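Local structure of beta 1-3 glucanase (Clostridium beijerinckii NCIMB 8052, 5H4E) at residues L271-K276 with N286-G291. The protein probably hydrolyses beta-1,3-glucans, as a bacterial glucanase domain of glycoside hydrolase family 64. Residues are numbered along the deposited sequence; the frame is centred on the assembly and turned at random.
Sequences LYIHGK and NGIFDG
Ile-288 reaches straight across to the backbone that leaves strand 271-273, and its two branches do different work. Ile-288 CG2 presses on the carbonyl of His-274, 3.2 Å from His-274 O. Ile-288 CD1 runs on along the chain, 3.4 Å from Gly-275 O, which is also hydrogen-bonded with Tyr-234 OH, and 3.6 Å from Lys-276 C. The reach comes from CG1 standing wedged over the main chain, flanked by its N and C (chi1 72°), with CD1 fully extended beyond it. On the strand side, the Ile-273 side chain crosses that of Ile-288 at about a right angle: Ile-273 CG2 touches Ile-288 CD1 at 3.8 Å, while Ile-273 CD1 lies more loosely at the Phe-289 ring edge, near its plane, by CE1. Strand 271-273 is an outermost strand of the four-stranded antiparallel sheet that begins at 242-246; after it the chain makes helix 279-284, then returns here in a short 3-10 turn, 288-289, before entering helix 294-309, against whose Lys-300 and Val-303 Ile-273 also packs. No direct hydrogen bond joins the two segments. A water bridges them instead, accepting from His-274 N at 2.9 Å and donating to Ile-288 O at 2.7 Å. Toward solvent the contact thins: His-274 CB stays 5.6 Å from Ile-288 CG2, its ring farther off with Tyr-272 CB over one face, displaced toward the rim, and the Lys-276 side chain departs to bond Asn-231 through NZ.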
loop_
_atom_site.group_PDB
_atom_site.type_symbol
_atom_site.label_atom_id
_atom_site.label_comp_id
_atom_site.label_asym_id
_atom_site.label_seq_id
_atom_site.Cartn_x
_atom_site.Cartn_y
_atom_site.Cartn_z
ATOM N N LEU A 271 19.415 17.550 10.583
ATOM C CA LEU A 271 18.374 16.802 9.892
ATOM C C LEU A 271 17.228 16.544 10.863
ATOM O O LEU A 271 17.413 15.897 11.893
ATOM C CB LEU A 271 18.941 15.503 9.327
ATOM C CG LEU A 271 20.125 15.655 8.369
ATOM C CD1 LEU A 271 20.827 14.333 8.160
ATOM C CD2 LEU A 271 19.674 16.219 7.018
ATOM N N TYR A 272 16.043 17.059 10.537
ATOM C CA TYR A 272 14.946 17.122 11.500
ATOM C C TYR A 272 13.731 16.242 11.221
ATOM O O TYR A 272 13.237 16.188 10.098
ATOM C CB TYR A 272 14.442 18.562 11.609
ATOM C CG TYR A 272 15.332 19.461 12.421
ATOM C CD1 TYR A 272 14.974 19.837 13.703
ATOM C CD2 TYR A 272 16.528 19.931 11.905
ATOM C CE1 TYR A 272 15.779 20.653 14.453
ATOM C CE2 TYR A 272 17.345 20.752 12.654
ATOM C CZ TYR A 272 16.963 21.103 13.929
ATOM O OH TYR A 272 17.771 21.917 14.682
ATOM N N ILE A 273 13.245 15.584 12.268
ATOM C CA ILE A 273 11.829 15.267 12.359
ATOM C C ILE A 273 11.227 16.366 13.232
ATOM O O ILE A 273 11.568 16.499 14.410
ATOM C CB ILE A 273 11.538 13.884 12.967
ATOM C CG1 ILE A 273 12.286 12.782 12.228
ATOM C CG2 ILE A 273 10.050 13.598 12.948
ATOM C CD1 ILE A 273 11.961 11.407 12.758
ATOM N N HIS A 274 10.360 17.183 12.646
ATOM C CA HIS A 274 9.759 18.291 13.376
ATOM C C HIS A 274 8.559 17.875 14.208
ATOM O O HIS A 274 7.445 17.766 13.710
ATOM C CB HIS A 274 9.370 19.398 12.395
ATOM C CG HIS A 274 10.542 19.972 11.665
ATOM N ND1 HIS A 274 11.336 20.962 12.201
ATOM C CD2 HIS A 274 11.079 19.670 10.461
ATOM C CE1 HIS A 274 12.303 21.256 11.351
ATOM N NE2 HIS A 274 12.170 20.487 10.287
ATOM N N GLY A 275 8.792 17.635 15.493
ATOM C CA GLY A 275 7.718 17.293 16.401
ATOM C C GLY A 275 7.737 15.854 16.877
ATOM O O GLY A 275 8.583 15.042 16.472
ATOM N N LYS A 276 6.795 15.555 17.763
ATOM C CA LYS A 276 6.603 14.221 18.301
ATOM C C LYS A 276 5.353 13.607 17.669
ATOM O O LYS A 276 4.283 14.226 17.683
ATOM C CB LYS A 276 6.482 14.275 19.820
ATOM C CG LYS A 276 6.130 12.956 20.452
ATOM C CD LYS A 276 6.236 13.006 21.969
ATOM C CE LYS A 276 5.161 13.871 22.579
ATOM N NZ LYS A 276 5.309 13.902 24.059
ATOM N N ASN A 286 2.400 9.588 7.790
ATOM C CA ASN A 286 2.175 10.911 7.225
ATOM C C ASN A 286 2.494 12.002 8.246
ATOM O O ASN A 286 3.257 11.761 9.170
ATOM C CB ASN A 286 0.739 11.028 6.714
ATOM C CG ASN A 286 -0.289 10.892 7.809
ATOM O OD1 ASN A 286 0.022 10.543 8.945
ATOM N ND2 ASN A 286 -1.533 11.158 7.467
ATOM N N GLY A 287 1.938 13.199 8.078
ATOM C CA GLY A 287 2.164 14.255 9.051
ATOM C C GLY A 287 3.633 14.627 9.148
ATOM O O GLY A 287 4.257 14.961 8.138
ATOM N N ILE A 288 4.204 14.535 10.350
ATOM C CA ILE A 288 5.602 14.913 10.542
ATOM C C ILE A 288 6.552 13.948 9.834
ATOM O O ILE A 288 7.713 14.279 9.580
ATOM C CB ILE A 288 5.974 15.013 12.052
ATOM C CG1 ILE A 288 6.047 13.638 12.718
ATOM C CG2 ILE A 288 4.978 15.902 12.779
ATOM C CD1 ILE A 288 6.430 13.729 14.209
ATOM N N PHE A 289 6.047 12.768 9.475
ATOM C CA PHE A 289 6.845 11.800 8.724
ATOM C C PHE A 289 6.851 12.123 7.220
ATOM O O PHE A 289 7.530 11.452 6.436
ATOM C CB PHE A 289 6.326 10.378 8.975
ATOM C CG PHE A 289 6.606 9.864 10.368
ATOM C CD1 PHE A 289 7.890 9.925 10.898
ATOM C CD2 PHE A 289 5.583 9.345 11.156
ATOM C CE1 PHE A 289 8.159 9.452 12.179
ATOM C CE2 PHE A 289 5.834 8.872 12.428
ATOM C CZ PHE A 289 7.133 8.929 12.950
ATOM N N ASP A 290 6.095 13.150 6.827
ATOM C CA ASP A 290 6.108 13.648 5.443
ATOM C C ASP A 290 7.086 14.803 5.274
ATOM O O ASP A 290 7.329 15.559 6.216
ATOM C CB ASP A 290 4.718 14.123 5.001
ATOM C CG ASP A 290 3.779 12.977 4.690
ATOM O OD1 ASP A 290 4.282 11.882 4.354
ATOM O OD2 ASP A 290 2.542 13.182 4.765
ATOM N N GLY A 291 7.628 14.940 4.067
ATOM C CA GLY A 291 8.414 16.108 3.707
ATOM C C GLY A 291 9.883 15.999 4.055
ATOM O O GLY A 291 10.316 15.011 4.651
HETATM O O HOH W 1 9.041 16.522 10.199
#